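PDB 3VTH: hydrogenase maturation factor from Thermoanaerobacter tengcongensis, which probably carbamoylates the C-terminal cysteine of HypE, using carbamoyl phosphate and ATP, during the maturation of [NiFe]-hydrogenases. Local coordinates for residues M111-D116 with Y310-Y315; Y131-C136 with C189-S194. All coordinates share one frame; numbering follows the deposited sequence.

Interaction 1 (M111-D116 with Y310-Y315). With ZN (zinc ion), chain C.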
# COMPACT_ATOMS: atom_id res chain seq x y z
N MET A 111 0.03 -12.36 7.98
CA MET A 111 0.45 -11.79 9.26
C MET A 111 1.82 -12.28 9.74
O MET A 111 2.13 -13.46 9.58
CB MET A 111 -0.63 -12.07 10.34
CG MET A 111 -1.92 -11.26 10.14
SD MET A 111 -1.69 -9.48 10.38
CE MET A 111 -3.11 -8.80 9.49
N GLY A 112 2.61 -11.37 10.31
CA GLY A 112 3.89 -11.68 10.95
C GLY A 112 3.76 -12.64 12.14
O GLY A 112 2.69 -12.75 12.74
N VAL A 113 4.85 -13.34 12.45
CA VAL A 113 4.92 -14.32 13.53
C VAL A 113 4.48 -13.70 14.86
O VAL A 113 4.94 -12.61 15.22
CB VAL A 113 6.35 -14.87 13.68
CG1 VAL A 113 6.41 -16.02 14.70
CG2 VAL A 113 6.92 -15.33 12.32
N CYS A 114 3.56 -14.37 15.56
CA CYS A 114 3.11 -13.91 16.88
C CYS A 114 4.15 -14.23 17.96
O CYS A 114 5.07 -15.02 17.74
CB CYS A 114 1.74 -14.54 17.25
SG CYS A 114 1.79 -16.29 17.69
N GLU A 115 4.00 -13.61 19.12
CA GLU A 115 4.97 -13.85 20.20
C GLU A 115 4.98 -15.30 20.72
O GLU A 115 6.02 -15.78 21.14
CB GLU A 115 4.79 -12.84 21.34
CG GLU A 115 3.62 -13.10 22.27
CD GLU A 115 3.59 -12.16 23.48
OE1 GLU A 115 4.51 -12.22 24.33
OE2 GLU A 115 2.64 -11.36 23.58
N ASP A 116 3.84 -15.99 20.69
CA ASP A 116 3.79 -17.39 21.14
C ASP A 116 4.54 -18.33 20.20
O ASP A 116 5.27 -19.20 20.66
CB ASP A 116 2.35 -17.89 21.30
CG ASP A 116 1.58 -17.17 22.40
OD1 ASP A 116 2.10 -17.10 23.52
OD2 ASP A 116 0.48 -16.67 22.13
N TYR A 310 9.42 -10.95 9.41
CA TYR A 310 7.99 -11.24 9.34
C TYR A 310 7.63 -12.72 9.18
O TYR A 310 6.46 -13.10 9.35
CB TYR A 310 7.26 -10.37 8.29
CG TYR A 310 7.70 -10.54 6.85
CD1 TYR A 310 8.69 -9.71 6.30
CD2 TYR A 310 7.12 -11.53 6.03
CE1 TYR A 310 9.10 -9.85 4.98
CE2 TYR A 310 7.53 -11.68 4.69
CZ TYR A 310 8.51 -10.83 4.17
OH TYR A 310 8.94 -10.96 2.87
N ALA A 311 8.62 -13.54 8.87
CA ALA A 311 8.40 -14.98 8.74
C ALA A 311 9.44 -15.69 9.61
O ALA A 311 10.49 -15.10 9.91
CB ALA A 311 8.51 -15.41 7.29
N PRO A 312 9.17 -16.94 10.01
CA PRO A 312 10.17 -17.63 10.85
C PRO A 312 11.56 -17.73 10.23
O PRO A 312 12.55 -17.67 10.98
CB PRO A 312 9.56 -19.02 11.04
CG PRO A 312 8.08 -18.76 10.95
CD PRO A 312 7.94 -17.76 9.85
N ILE A 313 11.66 -17.89 8.91
CA ILE A 313 12.98 -17.94 8.26
C ILE A 313 13.85 -16.70 8.53
O ILE A 313 15.07 -16.80 8.54
CB ILE A 313 12.90 -18.21 6.73
CG1 ILE A 313 11.99 -17.18 6.03
CG2 ILE A 313 12.43 -19.66 6.46
CD1 ILE A 313 12.26 -17.02 4.52
N HIS A 314 13.21 -15.54 8.71
CA HIS A 314 13.97 -14.30 8.94
C HIS A 314 14.59 -14.31 10.32
O HIS A 314 15.75 -13.92 10.49
CB HIS A 314 13.10 -13.04 8.81
CG HIS A 314 12.33 -12.96 7.53
ND1 HIS A 314 12.91 -13.13 6.30
CD2 HIS A 314 11.03 -12.68 7.30
CE1 HIS A 314 12.00 -13.00 5.36
NE2 HIS A 314 10.85 -12.72 5.94
N TYR A 315 13.82 -14.74 11.32
CA TYR A 315 14.34 -14.86 12.68
C TYR A 315 15.48 -15.86 12.75
O TYR A 315 16.47 -15.64 13.47
CB TYR A 315 13.25 -15.27 13.67
CG TYR A 315 12.20 -14.20 13.89
CD1 TYR A 315 12.39 -13.20 14.84
CD2 TYR A 315 11.00 -14.22 13.17
CE1 TYR A 315 11.40 -12.21 15.06
CE2 TYR A 315 10.02 -13.25 13.38
CZ TYR A 315 10.23 -12.26 14.33
OH TYR A 315 9.25 -11.32 14.53
ZN ZN C . 1.54 -17.79 15.96
O HOH W 1 4.38 -14.36 8.25

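Interaction 2 (Y131-C136 with C189-S194). With ZN (zinc ion), chain C; ZN (zinc ion), chain D.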
# COMPACT_ATOMS: atom_id res chain seq x y z
N TYR A 131 11.60 -24.71 13.54
CA TYR A 131 10.71 -25.07 12.44
C TYR A 131 10.38 -23.82 11.58
O TYR A 131 9.76 -22.87 12.06
CB TYR A 131 9.46 -25.79 12.96
CG TYR A 131 8.40 -26.06 11.92
CD1 TYR A 131 7.10 -25.61 12.09
CD2 TYR A 131 8.70 -26.79 10.76
CE1 TYR A 131 6.11 -25.87 11.15
CE2 TYR A 131 7.71 -27.04 9.79
CZ TYR A 131 6.43 -26.58 10.00
OH TYR A 131 5.45 -26.81 9.07
N PRO A 132 10.83 -23.82 10.30
CA PRO A 132 10.81 -22.61 9.46
C PRO A 132 9.42 -22.17 9.02
O PRO A 132 9.29 -21.11 8.41
CB PRO A 132 11.62 -23.05 8.22
CG PRO A 132 12.35 -24.29 8.65
CD PRO A 132 11.43 -24.96 9.59
N PHE A 133 8.39 -22.96 9.33
CA PHE A 133 7.02 -22.61 8.92
C PHE A 133 6.03 -22.59 10.09
O PHE A 133 4.80 -22.69 9.90
CB PHE A 133 6.55 -23.52 7.78
CG PHE A 133 7.43 -23.44 6.56
CD1 PHE A 133 7.29 -22.39 5.65
CD2 PHE A 133 8.45 -24.35 6.37
CE1 PHE A 133 8.14 -22.29 4.54
CE2 PHE A 133 9.31 -24.27 5.27
CZ PHE A 133 9.15 -23.24 4.36
N ILE A 134 6.57 -22.43 11.29
CA ILE A 134 5.74 -22.31 12.48
C ILE A 134 4.70 -21.20 12.33
O ILE A 134 5.02 -20.09 11.88
CB ILE A 134 6.59 -22.15 13.76
CG1 ILE A 134 5.72 -22.31 15.02
CG2 ILE A 134 7.40 -20.82 13.74
CD1 ILE A 134 6.56 -22.50 16.31
N ASN A 135 3.43 -21.52 12.63
CA ASN A 135 2.35 -20.52 12.68
C ASN A 135 1.25 -21.05 13.60
O ASN A 135 1.39 -22.13 14.16
CB ASN A 135 1.80 -20.22 11.27
CG ASN A 135 1.34 -21.49 10.54
OD1 ASN A 135 0.96 -22.50 11.15
ND2 ASN A 135 1.38 -21.44 9.22
N CYS A 136 0.16 -20.30 13.74
CA CYS A 136 -0.96 -20.70 14.58
C CYS A 136 -2.17 -19.89 14.13
O CYS A 136 -2.10 -19.22 13.10
CB CYS A 136 -0.63 -20.45 16.06
SG CYS A 136 -0.52 -18.70 16.53
N CYS A 189 5.25 -33.13 8.89
CA CYS A 189 4.11 -33.11 7.98
C CYS A 189 4.02 -31.80 7.20
O CYS A 189 3.17 -31.65 6.31
CB CYS A 189 2.80 -33.39 8.74
SG CYS A 189 2.27 -32.05 9.87
N GLY A 190 4.90 -30.86 7.53
CA GLY A 190 4.80 -29.51 6.98
C GLY A 190 5.68 -29.28 5.76
O GLY A 190 6.39 -30.18 5.33
N PRO A 191 5.61 -28.07 5.19
CA PRO A 191 6.53 -27.69 4.12
C PRO A 191 7.99 -27.75 4.59
O PRO A 191 8.25 -27.74 5.80
CB PRO A 191 6.14 -26.25 3.78
CG PRO A 191 5.13 -25.84 4.80
CD PRO A 191 4.67 -27.00 5.56
N SER A 192 8.92 -27.81 3.65
CA SER A 192 10.34 -27.75 3.95
C SER A 192 11.09 -26.79 3.02
O SER A 192 10.66 -26.50 1.89
CB SER A 192 10.95 -29.15 3.90
OG SER A 192 10.51 -29.85 2.75
N LEU A 193 12.21 -26.28 3.53
CA LEU A 193 13.14 -25.48 2.74
C LEU A 193 13.92 -26.33 1.76
O LEU A 193 14.16 -27.53 1.98
CB LEU A 193 14.12 -24.75 3.66
CG LEU A 193 13.51 -23.80 4.70
CD1 LEU A 193 14.57 -23.39 5.73
CD2 LEU A 193 12.84 -22.59 4.03
N SER A 194 14.35 -25.69 0.68
CA SER A 194 15.24 -26.31 -0.28
C SER A 194 16.26 -25.26 -0.70
O SER A 194 15.89 -24.15 -1.16
CB SER A 194 14.43 -26.85 -1.47
OG SER A 194 15.29 -27.28 -2.52
ZN ZN C . 1.54 -17.79 15.96
ZN ZN D . 2.87 -32.56 12.04

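Interaction 1 (M111-D116 with Y310-Y315)
The carbonyl of Y310 meets the backbone of G112 and V113, and this one oxygen is the polar hub of the contact. V113 N gives Y310 O a weak hydrogen bond of 3.5 Å, bent to 140° at the hydrogen. A straighter C-H approach comes from G112 CA, 3.3 Å from Y310 O. A water adds a third partner, donating to Y310 O at 2.7 Å and to M111 O at 2.8 Å, so that two carbonyls of separate segments are tied through one molecule. The Y310 ring itself leads away from the contact, where R385 forms a cation-pi pair with it.

A311 stands at the N-cap position of helix 312-320, and its backbone carbonyl carbon lies 3.7 Å from V113 CG2. The same methyl meets P312 obliquely, with V113 CG2 3.6 Å from P312 CD. A chi1 of -173° sets this branch of V113 anti to the valine's own carbonyl carbon, beside its backbone N, and so directs CG2 to A311 and P312. One turn further on, Y315 closes the apolar patch: its CE2 lies 3.9 Å from V113 CG2, which reaches the ring obliquely. L118 and L121 of helix 115-121 pack on Y315 as well, and L121 also touches P312, so the valine lies beside the place where helices 115-121 and 312-320 pack together.

Next to V113, C114 points the other way and binds zinc through SG at 2.3 Å, together with C117, C136 and C139. C114 also N-caps helix 115-121, its side chain reaching a backbone N beyond the segment. The arrangement is that of a Cys4 zinc finger of the HypF type, whose first CxxC knuckle is docked beside the N-terminus of a helix in the YrdC-like region.

Interaction 2 (Y131-C136 with C189-S194)
F133 places CG anti to its own carbonyl carbon (chi1 -59°), which lays the ring across P191, whereas Y131, with CG opposite the backbone N (chi1 173°), brings its hydroxyl against G190 CA and P191 CD. The main ring contact is CH-pi: P191 CB sits 4.0 Å from the centroid of the F133 ring and only 12° off its normal. P191 O closes in on the same ring at F133 CD2, 3.4 Å away. Farther along, F133 CZ meets L193 CD2 at 3.8 Å, while the other methyl of the leucine, L193 CD1, packs on P132 CG, also at 3.8 Å. Y131 crosses P191 at about a right angle, with Y131 OH 3.5 Å from G190 CA. A type I turn from Y131 to I134 presents the three side chains together.

C136, which ends one segment, and C189, which begins the other, each bind a different zinc. Around the contact, strand 193-196 pairs with strand 354-358, whose N358 touches F133; I313 of helix 312-320 packs on P132 and L193, and I134 rests against helix 115-121.

Overall arrangement
Along the chain the four segments come in the order 111-116, 131-136, 189-194, 310-315, so both segments of interaction 2 fall between those of interaction 1. Their centres are about 12 Å apart, and they meet directly where P312 CG lies 3.5 Å from I134 O. Both share the first zinc, through C114 in one and C136 in the other, while interaction 2 also reaches the second zinc through C189. Helix 312-320 is common ground, touching both fingers' segments. Strand 193-196 is the outermost strand, within this chain, of the mixed sheet of the YrdC-like region, beside strand 354-358. Together the contacts join the two zinc fingers to each other and to the YrdC-like region that follows.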